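Local coordinates for putative metal resistance protein (Proteus mirabilis, PDB 6C29) that probably passes reducing equivalents to periplasmic protein disulfides, here through the N-terminal tandem immunoglobulin-fold domain of ScsB, which primes the trimeric disulfide isomerase ScsC, at residues A[11-16]-A[111-116]; A[68-73]-A[94-99]; A[176-181]-A[198-203]; A[184-189]-A[226-231]. All blocks are in the same frame, centred on the assembly; numbering follows the deposited sequence. Where two conformers were deposited one is given.

Interaction 1 of 4, residues A[11-16]-A[111-116]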
# COMPACT_ATOMS: atom_id res chain seq x y z
N PRO A 11 -18.76 7.62 -15.35
CA PRO A 11 -19.79 6.92 -16.13
C PRO A 11 -19.40 5.50 -16.58
O PRO A 11 -20.27 4.63 -16.68
CB PRO A 11 -19.98 7.84 -17.35
CG PRO A 11 -19.60 9.18 -16.89
CD PRO A 11 -18.52 8.99 -15.86
N ASP A 12 -18.12 5.28 -16.85
CA ASP A 12 -17.63 4.01 -17.36
C ASP A 12 -17.09 3.06 -16.31
O ASP A 12 -16.51 2.02 -16.63
CB ASP A 12 -16.59 4.30 -18.42
CG ASP A 12 -17.22 4.88 -19.67
OD1 ASP A 12 -17.90 4.10 -20.38
OD2 ASP A 12 -17.12 6.12 -19.89
N ASN A 13 -17.25 3.43 -15.06
CA ASN A 13 -16.86 2.54 -13.96
C ASN A 13 -18.00 2.39 -12.97
O ASN A 13 -18.23 3.30 -12.15
CB ASN A 13 -15.61 3.08 -13.29
CG ASN A 13 -15.10 2.18 -12.18
OD1 ASN A 13 -15.88 1.57 -11.46
ND2 ASN A 13 -13.78 2.12 -12.01
N ASP A 14 -18.70 1.26 -13.03
CA ASP A 14 -19.87 1.04 -12.19
C ASP A 14 -19.55 0.34 -10.89
O ASP A 14 -20.48 -0.09 -10.18
CB ASP A 14 -20.91 0.22 -12.97
CG ASP A 14 -20.41 -1.17 -13.36
OD1 ASP A 14 -19.37 -1.65 -12.84
OD2 ASP A 14 -21.07 -1.81 -14.23
N HIS A 15 -18.27 0.21 -10.57
CA HIS A 15 -17.86 -0.61 -9.43
C HIS A 15 -16.94 0.08 -8.43
O HIS A 15 -16.36 -0.60 -7.56
CB HIS A 15 -17.16 -1.88 -9.91
CG HIS A 15 -15.93 -1.61 -10.70
ND1 HIS A 15 -15.93 -1.60 -12.08
CD2 HIS A 15 -14.67 -1.31 -10.31
CE1 HIS A 15 -14.71 -1.31 -12.50
NE2 HIS A 15 -13.93 -1.13 -11.45
N ALA A 16 -16.74 1.37 -8.58
CA ALA A 16 -16.00 2.14 -7.60
C ALA A 16 -16.63 3.49 -7.36
O ALA A 16 -17.22 4.09 -8.25
CB ALA A 16 -14.56 2.33 -8.02
N LEU A 111 -7.16 5.54 -10.62
CA LEU A 111 -7.52 4.42 -9.78
C LEU A 111 -7.46 3.15 -10.57
O LEU A 111 -8.09 3.02 -11.63
CB LEU A 111 -8.92 4.58 -9.20
CG LEU A 111 -9.35 3.44 -8.28
CD1 LEU A 111 -8.56 3.44 -7.00
CD2 LEU A 111 -10.85 3.62 -7.98
N SER A 112 -6.68 2.19 -10.09
CA SER A 112 -6.68 0.87 -10.65
C SER A 112 -7.64 -0.04 -9.90
O SER A 112 -7.65 -0.05 -8.64
CB SER A 112 -5.29 0.30 -10.59
OG SER A 112 -4.84 0.49 -9.26
N THR A 113 -8.47 -0.75 -10.63
CA THR A 113 -9.36 -1.73 -10.01
C THR A 113 -9.21 -3.00 -10.80
O THR A 113 -8.91 -2.97 -12.01
CB THR A 113 -10.84 -1.24 -9.97
OG1 THR A 113 -11.29 -0.89 -11.28
CG2 THR A 113 -10.99 -0.01 -9.03
N CYS A 114 -9.43 -4.11 -10.14
CA CYS A 114 -9.24 -5.40 -10.75
C CYS A 114 -10.29 -6.42 -10.37
O CYS A 114 -10.64 -6.55 -9.21
CB CYS A 114 -7.88 -5.95 -10.39
SG CYS A 114 -7.63 -7.63 -11.01
N SER A 115 -10.77 -7.16 -11.36
CA SER A 115 -11.57 -8.31 -11.06
C SER A 115 -10.78 -9.50 -11.64
O SER A 115 -10.11 -10.22 -10.89
CB SER A 115 -12.99 -8.13 -11.62
OG SER A 115 -13.90 -9.12 -11.16
N ASN A 116 -10.84 -9.67 -12.94
CA ASN A 116 -9.89 -10.50 -13.69
C ASN A 116 -9.13 -9.71 -14.74
O ASN A 116 -8.27 -10.25 -15.44
CB ASN A 116 -10.62 -11.64 -14.38
CG ASN A 116 -11.51 -11.16 -15.51
OD1 ASN A 116 -12.30 -10.21 -15.35
ND2 ASN A 116 -11.36 -11.78 -16.68

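Interaction 2 of 4, residues A[68-73]-A[94-99]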
# COMPACT_ATOMS: atom_id res chain seq x y z
N ILE A 68 3.58 12.39 1.02
CA ILE A 68 3.64 11.09 1.67
C ILE A 68 2.30 10.40 1.46
O ILE A 68 1.25 10.92 1.82
CB ILE A 68 3.91 11.18 3.19
CG1 ILE A 68 5.23 11.90 3.47
CG2 ILE A 68 3.94 9.78 3.80
CD1 ILE A 68 5.39 12.34 4.92
N TRP A 69 2.34 9.22 0.83
CA TRP A 69 1.16 8.38 0.64
C TRP A 69 1.30 7.20 1.61
O TRP A 69 2.23 6.39 1.50
CB TRP A 69 1.06 7.89 -0.79
CG TRP A 69 -0.13 7.05 -1.15
CD1 TRP A 69 -0.46 5.83 -0.62
CD2 TRP A 69 -1.11 7.33 -2.15
NE1 TRP A 69 -1.59 5.35 -1.22
CE2 TRP A 69 -2.02 6.26 -2.16
CE3 TRP A 69 -1.32 8.41 -3.03
CZ2 TRP A 69 -3.10 6.20 -3.03
CZ3 TRP A 69 -2.39 8.36 -3.88
CH2 TRP A 69 -3.28 7.26 -3.87
N HIS A 70 0.42 7.15 2.58
CA HIS A 70 0.50 6.09 3.58
C HIS A 70 -0.33 4.93 3.07
O HIS A 70 -1.49 5.08 2.67
CB HIS A 70 -0.04 6.55 4.94
CG HIS A 70 0.68 7.71 5.52
ND1 HIS A 70 1.84 7.58 6.27
CD2 HIS A 70 0.39 9.04 5.52
CE1 HIS A 70 2.23 8.78 6.67
NE2 HIS A 70 1.38 9.67 6.23
N TRP A 71 0.27 3.75 3.07
CA TRP A 71 -0.40 2.58 2.54
C TRP A 71 -0.95 1.71 3.66
O TRP A 71 -0.17 1.17 4.45
CB TRP A 71 0.54 1.76 1.68
CG TRP A 71 0.98 2.45 0.44
CD1 TRP A 71 2.09 3.21 0.28
CD2 TRP A 71 0.31 2.43 -0.83
NE1 TRP A 71 2.16 3.69 -1.02
CE2 TRP A 71 1.07 3.22 -1.72
CE3 TRP A 71 -0.87 1.84 -1.30
CZ2 TRP A 71 0.68 3.42 -3.05
CZ3 TRP A 71 -1.23 2.02 -2.62
CH2 TRP A 71 -0.48 2.82 -3.47
N PRO A 72 -2.26 1.54 3.75
CA PRO A 72 -2.80 0.61 4.72
C PRO A 72 -2.26 -0.77 4.50
O PRO A 72 -1.90 -1.15 3.36
CB PRO A 72 -4.31 0.70 4.49
CG PRO A 72 -4.49 2.10 3.92
CD PRO A 72 -3.32 2.27 3.03
N SER A 73 -2.20 -1.54 5.57
CA SER A 73 -1.67 -2.88 5.49
C SER A 73 -2.45 -3.66 4.42
O SER A 73 -3.68 -3.67 4.48
CB SER A 73 -1.75 -3.55 6.87
OG SER A 73 -0.93 -4.67 6.91
N PRO A 94 -4.53 7.64 3.77
CA PRO A 94 -4.07 8.93 4.29
C PRO A 94 -2.88 9.45 3.51
O PRO A 94 -1.94 8.68 3.27
CB PRO A 94 -3.69 8.63 5.74
CG PRO A 94 -3.84 7.12 5.91
CD PRO A 94 -4.01 6.53 4.56
N ILE A 95 -2.93 10.71 3.12
CA ILE A 95 -1.93 11.38 2.32
C ILE A 95 -1.56 12.69 3.01
O ILE A 95 -2.41 13.30 3.67
CB ILE A 95 -2.47 11.63 0.91
CG1 ILE A 95 -2.80 10.30 0.23
CG2 ILE A 95 -1.47 12.40 0.09
CD1 ILE A 95 -3.75 10.43 -0.92
N GLU A 96 -0.29 13.05 2.94
CA GLU A 96 0.16 14.33 3.48
C GLU A 96 0.97 15.05 2.41
O GLU A 96 1.76 14.43 1.71
CB GLU A 96 1.01 14.12 4.74
CG GLU A 96 0.19 13.61 5.93
CD GLU A 96 1.03 13.34 7.18
OE1 GLU A 96 1.25 14.29 7.97
OE2 GLU A 96 1.46 12.18 7.39
N LEU A 97 0.75 16.37 2.32
CA LEU A 97 1.42 17.24 1.37
C LEU A 97 1.97 18.45 2.12
O LEU A 97 1.37 18.89 3.09
CB LEU A 97 0.50 17.78 0.26
CG LEU A 97 -0.32 16.84 -0.60
CD1 LEU A 97 -1.13 17.68 -1.55
CD2 LEU A 97 0.55 15.88 -1.37
N LYS A 98 3.14 18.91 1.71
CA LYS A 98 3.74 20.15 2.23
C LYS A 98 3.88 21.20 1.14
O LYS A 98 3.83 20.90 -0.05
CB LYS A 98 5.08 19.87 2.90
CG LYS A 98 4.94 19.07 4.19
CD LYS A 98 6.29 18.88 4.84
CE LYS A 98 6.17 18.09 6.13
NZ LYS A 98 7.52 17.77 6.64
N SER A 99 3.96 22.46 1.57
CA SER A 99 4.19 23.58 0.66
C SER A 99 3.16 23.68 -0.44
O SER A 99 3.50 23.85 -1.62
CB SER A 99 5.58 23.45 0.02
OG SER A 99 6.57 23.25 1.01

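Interaction 3 of 4, residues A[176-181]-A[198-203]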
# COMPACT_ATOMS: atom_id res chain seq x y z
N GLY A 176 6.63 -13.44 22.36
CA GLY A 176 5.69 -14.51 22.09
C GLY A 176 6.01 -15.30 20.83
O GLY A 176 7.11 -15.25 20.29
N ASP A 177 5.01 -16.07 20.42
CA ASP A 177 5.11 -16.96 19.27
C ASP A 177 4.32 -16.45 18.09
O ASP A 177 3.35 -15.71 18.26
CB ASP A 177 4.56 -18.34 19.60
CG ASP A 177 5.45 -19.13 20.55
OD1 ASP A 177 6.59 -18.67 20.83
OD2 ASP A 177 5.01 -20.23 20.97
N TRP A 178 4.71 -16.88 16.89
CA TRP A 178 3.91 -16.59 15.70
C TRP A 178 2.61 -17.38 15.72
O TRP A 178 2.62 -18.55 16.11
CB TRP A 178 4.71 -16.91 14.46
CG TRP A 178 5.91 -16.06 14.27
CD1 TRP A 178 7.22 -16.42 14.51
CD2 TRP A 178 5.95 -14.73 13.77
NE1 TRP A 178 8.05 -15.40 14.19
CE2 TRP A 178 7.30 -14.34 13.74
CE3 TRP A 178 4.97 -13.81 13.36
CZ2 TRP A 178 7.70 -13.08 13.32
CZ3 TRP A 178 5.36 -12.57 12.94
CH2 TRP A 178 6.71 -12.20 12.92
N HIS A 179 1.51 -16.76 15.29
CA HIS A 179 0.21 -17.39 15.28
C HIS A 179 -0.35 -17.59 13.88
O HIS A 179 -0.53 -18.72 13.43
CB HIS A 179 -0.75 -16.57 16.15
CG HIS A 179 -0.30 -16.48 17.57
ND1 HIS A 179 -0.02 -15.29 18.20
CD2 HIS A 179 0.01 -17.45 18.47
CE1 HIS A 179 0.39 -15.52 19.44
NE2 HIS A 179 0.41 -16.83 19.63
N GLN A 180 -0.63 -16.50 13.18
CA GLN A 180 -1.12 -16.55 11.82
C GLN A 180 -0.48 -15.46 10.99
O GLN A 180 -1.16 -14.54 10.56
CB GLN A 180 -2.66 -16.39 11.78
CG GLN A 180 -3.43 -17.52 12.44
CD GLN A 180 -4.92 -17.39 12.25
OE1 GLN A 180 -5.68 -17.49 13.21
NE2 GLN A 180 -5.34 -17.21 11.00
N PRO A 181 0.82 -15.55 10.76
CA PRO A 181 1.50 -14.48 10.05
C PRO A 181 1.21 -14.42 8.58
O PRO A 181 0.88 -15.41 7.94
CB PRO A 181 2.97 -14.81 10.28
CG PRO A 181 2.99 -16.28 10.48
CD PRO A 181 1.74 -16.59 11.24
N LEU A 198 5.49 -19.68 4.05
CA LEU A 198 5.78 -19.38 5.45
C LEU A 198 5.71 -20.63 6.31
O LEU A 198 4.78 -21.42 6.19
CB LEU A 198 4.79 -18.36 6.01
CG LEU A 198 4.99 -16.91 5.57
CD1 LEU A 198 4.67 -16.75 4.11
CD2 LEU A 198 4.12 -15.97 6.42
N THR A 199 6.71 -20.78 7.17
CA THR A 199 6.78 -21.84 8.17
C THR A 199 7.19 -21.26 9.48
O THR A 199 8.21 -20.58 9.55
CB THR A 199 7.78 -22.93 7.80
OG1 THR A 199 7.46 -23.45 6.51
CG2 THR A 199 7.70 -24.08 8.82
N ALA A 200 6.40 -21.47 10.54
CA ALA A 200 6.74 -20.92 11.84
C ALA A 200 6.77 -21.97 12.92
O ALA A 200 5.97 -22.91 12.92
CB ALA A 200 5.75 -19.83 12.23
N LYS A 201 7.72 -21.82 13.84
CA LYS A 201 7.78 -22.62 15.06
C LYS A 201 8.27 -21.74 16.19
O LYS A 201 9.31 -21.09 16.08
CB LYS A 201 8.68 -23.83 14.89
CG LYS A 201 8.55 -24.73 16.11
CD LYS A 201 9.29 -26.02 16.01
CE LYS A 201 8.86 -26.93 17.16
NZ LYS A 201 9.51 -28.26 17.07
N GLY A 202 7.46 -21.64 17.22
CA GLY A 202 7.79 -20.74 18.32
C GLY A 202 7.95 -19.32 17.80
O GLY A 202 7.08 -18.83 17.05
N ASP A 203 9.05 -18.66 18.17
CA ASP A 203 9.26 -17.27 17.75
C ASP A 203 9.98 -17.12 16.42
O ASP A 203 10.31 -16.00 16.03
CB ASP A 203 10.04 -16.52 18.83
CG ASP A 203 11.48 -16.98 18.97
OD1 ASP A 203 11.93 -17.91 18.29
OD2 ASP A 203 12.19 -16.37 19.81
O HOH W 1 4.80 -20.29 15.92

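Interaction 4 of 4, residues A[184-189]-A[226-231]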
# COMPACT_ATOMS: atom_id res chain seq x y z
N TYR A 184 3.97 -9.49 2.95
CA TYR A 184 3.71 -8.78 1.71
C TYR A 184 4.98 -8.08 1.31
O TYR A 184 5.47 -7.23 2.02
CB TYR A 184 2.58 -7.78 1.91
CG TYR A 184 1.38 -8.43 2.57
CD1 TYR A 184 0.50 -9.17 1.82
CD2 TYR A 184 1.15 -8.29 3.91
CE1 TYR A 184 -0.58 -9.81 2.41
CE2 TYR A 184 0.07 -8.89 4.52
CZ TYR A 184 -0.81 -9.66 3.77
OH TYR A 184 -1.90 -10.26 4.36
N LEU A 185 5.54 -8.45 0.16
CA LEU A 185 6.87 -7.97 -0.23
C LEU A 185 6.85 -6.99 -1.39
O LEU A 185 6.04 -7.11 -2.30
CB LEU A 185 7.78 -9.15 -0.58
CG LEU A 185 8.10 -10.09 0.58
CD1 LEU A 185 7.35 -11.39 0.46
CD2 LEU A 185 9.54 -10.34 0.62
N ASP A 186 7.79 -6.04 -1.36
CA ASP A 186 8.08 -5.11 -2.44
C ASP A 186 9.26 -5.63 -3.25
O ASP A 186 10.40 -5.59 -2.76
CB ASP A 186 8.42 -3.72 -1.89
CG ASP A 186 7.30 -3.14 -1.02
OD1 ASP A 186 6.29 -2.71 -1.60
OD2 ASP A 186 7.44 -3.10 0.20
N PRO A 187 9.04 -6.08 -4.49
CA PRO A 187 10.19 -6.57 -5.28
C PRO A 187 11.06 -5.44 -5.79
O PRO A 187 10.57 -4.32 -6.03
CB PRO A 187 9.54 -7.34 -6.43
CG PRO A 187 8.16 -6.77 -6.57
CD PRO A 187 7.76 -6.20 -5.22
N PRO A 188 12.36 -5.71 -5.97
CA PRO A 188 13.20 -4.71 -6.64
C PRO A 188 12.74 -4.48 -8.05
O PRO A 188 12.07 -5.34 -8.64
CB PRO A 188 14.60 -5.34 -6.61
CG PRO A 188 14.57 -6.36 -5.55
CD PRO A 188 13.14 -6.88 -5.53
N GLN A 189 13.07 -3.32 -8.59
CA GLN A 189 12.73 -2.98 -9.96
C GLN A 189 13.21 -4.07 -10.90
O GLN A 189 14.33 -4.54 -10.79
CB GLN A 189 13.34 -1.62 -10.32
CG GLN A 189 12.98 -1.06 -11.68
CD GLN A 189 13.69 0.26 -11.96
OE1 GLN A 189 14.33 0.83 -11.08
NE2 GLN A 189 13.61 0.73 -13.20
N ALA A 226 17.17 -3.73 -2.07
CA ALA A 226 16.32 -3.43 -0.93
C ALA A 226 15.42 -4.60 -0.58
O ALA A 226 14.83 -5.24 -1.48
CB ALA A 226 15.48 -2.19 -1.19
N LEU A 227 15.35 -4.90 0.71
CA LEU A 227 14.41 -5.86 1.26
C LEU A 227 13.38 -5.06 2.04
O LEU A 227 13.62 -4.60 3.15
CB LEU A 227 15.11 -6.89 2.16
CG LEU A 227 14.19 -7.90 2.84
CD1 LEU A 227 13.39 -8.72 1.85
CD2 LEU A 227 14.98 -8.79 3.73
N SER A 228 12.21 -4.94 1.45
CA SER A 228 11.11 -4.15 2.02
C SER A 228 9.89 -5.05 2.02
O SER A 228 9.56 -5.68 0.99
CB SER A 228 10.85 -2.90 1.17
OG SER A 228 9.66 -2.23 1.56
N PHE A 229 9.23 -5.13 3.17
CA PHE A 229 8.04 -5.94 3.29
C PHE A 229 7.25 -5.51 4.51
O PHE A 229 7.76 -4.82 5.39
CB PHE A 229 8.39 -7.45 3.33
CG PHE A 229 9.23 -7.87 4.49
CD1 PHE A 229 8.68 -8.24 5.69
CD2 PHE A 229 10.60 -7.94 4.34
CE1 PHE A 229 9.47 -8.67 6.75
CE2 PHE A 229 11.41 -8.39 5.39
CZ PHE A 229 10.85 -8.75 6.58
N VAL A 230 6.00 -5.94 4.52
CA VAL A 230 5.13 -5.83 5.66
C VAL A 230 4.87 -7.24 6.17
O VAL A 230 4.55 -8.14 5.42
CB VAL A 230 3.82 -5.14 5.27
CG1 VAL A 230 2.78 -5.24 6.40
CG2 VAL A 230 4.12 -3.69 4.85
N VAL A 231 5.04 -7.45 7.48
CA VAL A 231 4.67 -8.68 8.13
C VAL A 231 3.60 -8.36 9.15
O VAL A 231 3.66 -7.33 9.84
CB VAL A 231 5.90 -9.36 8.76
CG1 VAL A 231 6.67 -8.42 9.72
CG2 VAL A 231 5.52 -10.63 9.48
O HOH W 2 12.34 -6.61 -1.47

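Interaction 1 of 4, residues A[11-16]-A[111-116]
One polar bond joins His-15 to Thr-113, and it shows how a corner that leads into one sheet can be joined to a strand of the other. His-15 NE2 lies 2.7 Å from Thr-113 OG1, with the hydroxyl oxygen at the imidazole edge, in the ring plane; either group could be the donor, and the bond is fairly straight at 165°. The ring reaches across because CG sits between the backbone N and the carbonyl carbon (chi1 61°).

A second set of polar contacts shapes the corner itself. Asn-13 OD1 accepts from the backbone N of His-15 at 2.9 Å, an Asx turn, and the same oxygen lies 3.1 Å above the centre of the imidazole face. Asn-13 ND2 is hydrogen-bonded to Thr-121 OG1. In this immunoglobulin-like domain of the DsbD N-terminal family, the turn leads into strand 16-24 of the four-stranded sheet, whereas Thr-113 belongs to strand 104-114 of the three-stranded one.

Apolar contact is slight and buried: Ala-16 CB meets the CD2 branch of Leu-111 at 3.9 Å. Tyr-123 of strand 118-128 touches both of these side chains, while Trp-42 stacks on the His-15 ring and also packs against Thr-113.

Interaction 2 of 4, residues A[68-73]-A[94-99]
Ile-68 and Glu-96 form an antiparallel hydrogen-bonded pair, with Ile-68 N giving to Glu-96 O at 2.8 Å and Glu-96 N returning a bond to Ile-68 O at 2.9 Å. The isoleucine also lays its CG2 methyl over one face of the His-70 ring.

Trp-69 and Ile-95, the non-hydrogen-bonded pair that follows, send their side chains the same way, side by side. The CD1 methyl of Ile-95 rests over the six-membered ring of the indole, 4.1 Å from its centroid and 23° off the normal, a CH-pi contact; Trp-71 CZ2 lies against the opposite face of the indole, near its five-membered ring.

His-70, just past the strand, points its side chain toward 94-99. Its backbone N gives to Pro-94 O at 2.9 Å, and with CG beside the backbone N (chi1 -60°) the ring swings back along the partner strand until NE2 reaches Glu-96 OE2 at 2.8 Å. Imidazole and carboxylate are nearly coplanar, 26° apart, and the oxygen uses its anti lone pair. Such a carboxylate would probably favour a protonated ring.

Pro-72, where the strand has ended, only brushes the Pro-94 ring. Helix 137-145 covers the histidine side through Tyr-141 and Met-145. Strand 68-69 is thus the short edge strand of the four-stranded sheet in an immunoglobulin-type sandwich, its indole packing on Leu-34 and Ile-58.

Interaction 3 of 4, residues A[176-181]-A[198-203]
The indole of Trp-178 meets the 198-203 segment at its edge, where Asp-203 O lies near the ring plane, 3.0 Å from NE1; at 128° the hydrogen bond is bent and weak. Ala-200 CB and Gly-202 O approach the ring obliquely, and the alanine methyl touches Trp-178 CB at 3.8 Å. The carboxylate of Asp-177 lies alongside the Gly-202 backbone, with OD1 3.4 Å from Gly-202 C.

A straighter bond runs between the backbones, from Trp-178 N to Gly-202 O at 3.1 Å, its donor tilted 34° from the carbonyl plane. The same carbonyl accepts from water 1 at 2.9 Å, and this water also gives to Trp-178 O at 2.8 Å, bridging the two segments. Farther along, the CD2 branch of Leu-198 packs against Pro-181, 3.6 Å from its carbonyl oxygen.

The loop 176-181, which crosses between the two sheets of the second immunoglobulin-like domain, is thereby laid along strand 191-201 and the turn that follows it. Trp-178 reaches inward to Leu-205 and Val-231. With no continuous ladder, the loop's position rests on the packed indole and a few backbone acceptors, chiefly Gly-202 O, which serves both Trp-178 N and the water.

Interaction 4 of 4, residues A[184-189]-A[226-231]
Tyr-184 and Val-230 lie opposite each other as an antiparallel hydrogen-bonded pair, each backbone N giving to the other's carbonyl oxygen: Tyr-184 N to Val-230 O and Val-230 N to Tyr-184 O, both at 2.9 Å. Two residues further along, Asp-186 N gives to Ser-228 O at 3.0 Å, almost straight at 174°.

Between these bonds Leu-185 and Phe-229 make the non-hydrogen-bonded pair, their side chains side by side and directed alike. Contact runs from Leu-185 CG to Phe-229 CB, 3.8 Å apart. With chi1 at 62° the phenyl folds over its own backbone and runs off to Leu-169 and Leu-171 of the facing sheet.

On the other face Ser-228 OG donates to Asp-186 OD2 at 2.7 Å, meeting that oxygen from above the carboxylate plane, 36° out of it. Toward Pro-188 the direct bonds give way to water 2, which gives to Asp-186 O and, at 2.8 Å, to Ala-226 O.

Two residues of the first immunoglobulin-like domain grip the carboxylate directly: Arg-47 by a salt bridge to OD2, and Ser-48 by a hydrogen bond to OD1. Farther out, Gln-239 on the neighbouring strand 236-243 holds the Ser-228 hydroxyl. The carboxylate of Asp-186, beside the pairing of an edge strand in the second domain's three-stranded sheet, is probably stabilised in its charge by the arginine and two hydroxyls, linking the sheet pairing to the interface between domains.

How the interactions relate
Interactions 1 and 2 belong to the first immunoglobulin-like domain and interactions 3 and 4 to the second. Interaction 1 is wholly buried yet small, a side-chain bond from a corner leading into one sheet to a strand of the other; interaction 3 lies at the surface and relies on backbone carbonyls and water. Interactions 2 and 4 are both edge-strand ladders, partly buried, with one apolar face and one mixed face bearing a carboxylate. Across the segments its partner is a histidine in one and a serine in the other, where Arg-47 and Ser-48 also hold it. These two touch across the domain boundary, Ser-73 OG lying 3.8 Å from Val-230 CG1. Interactions 3 and 4 meet where Trp-178 packs on Val-231.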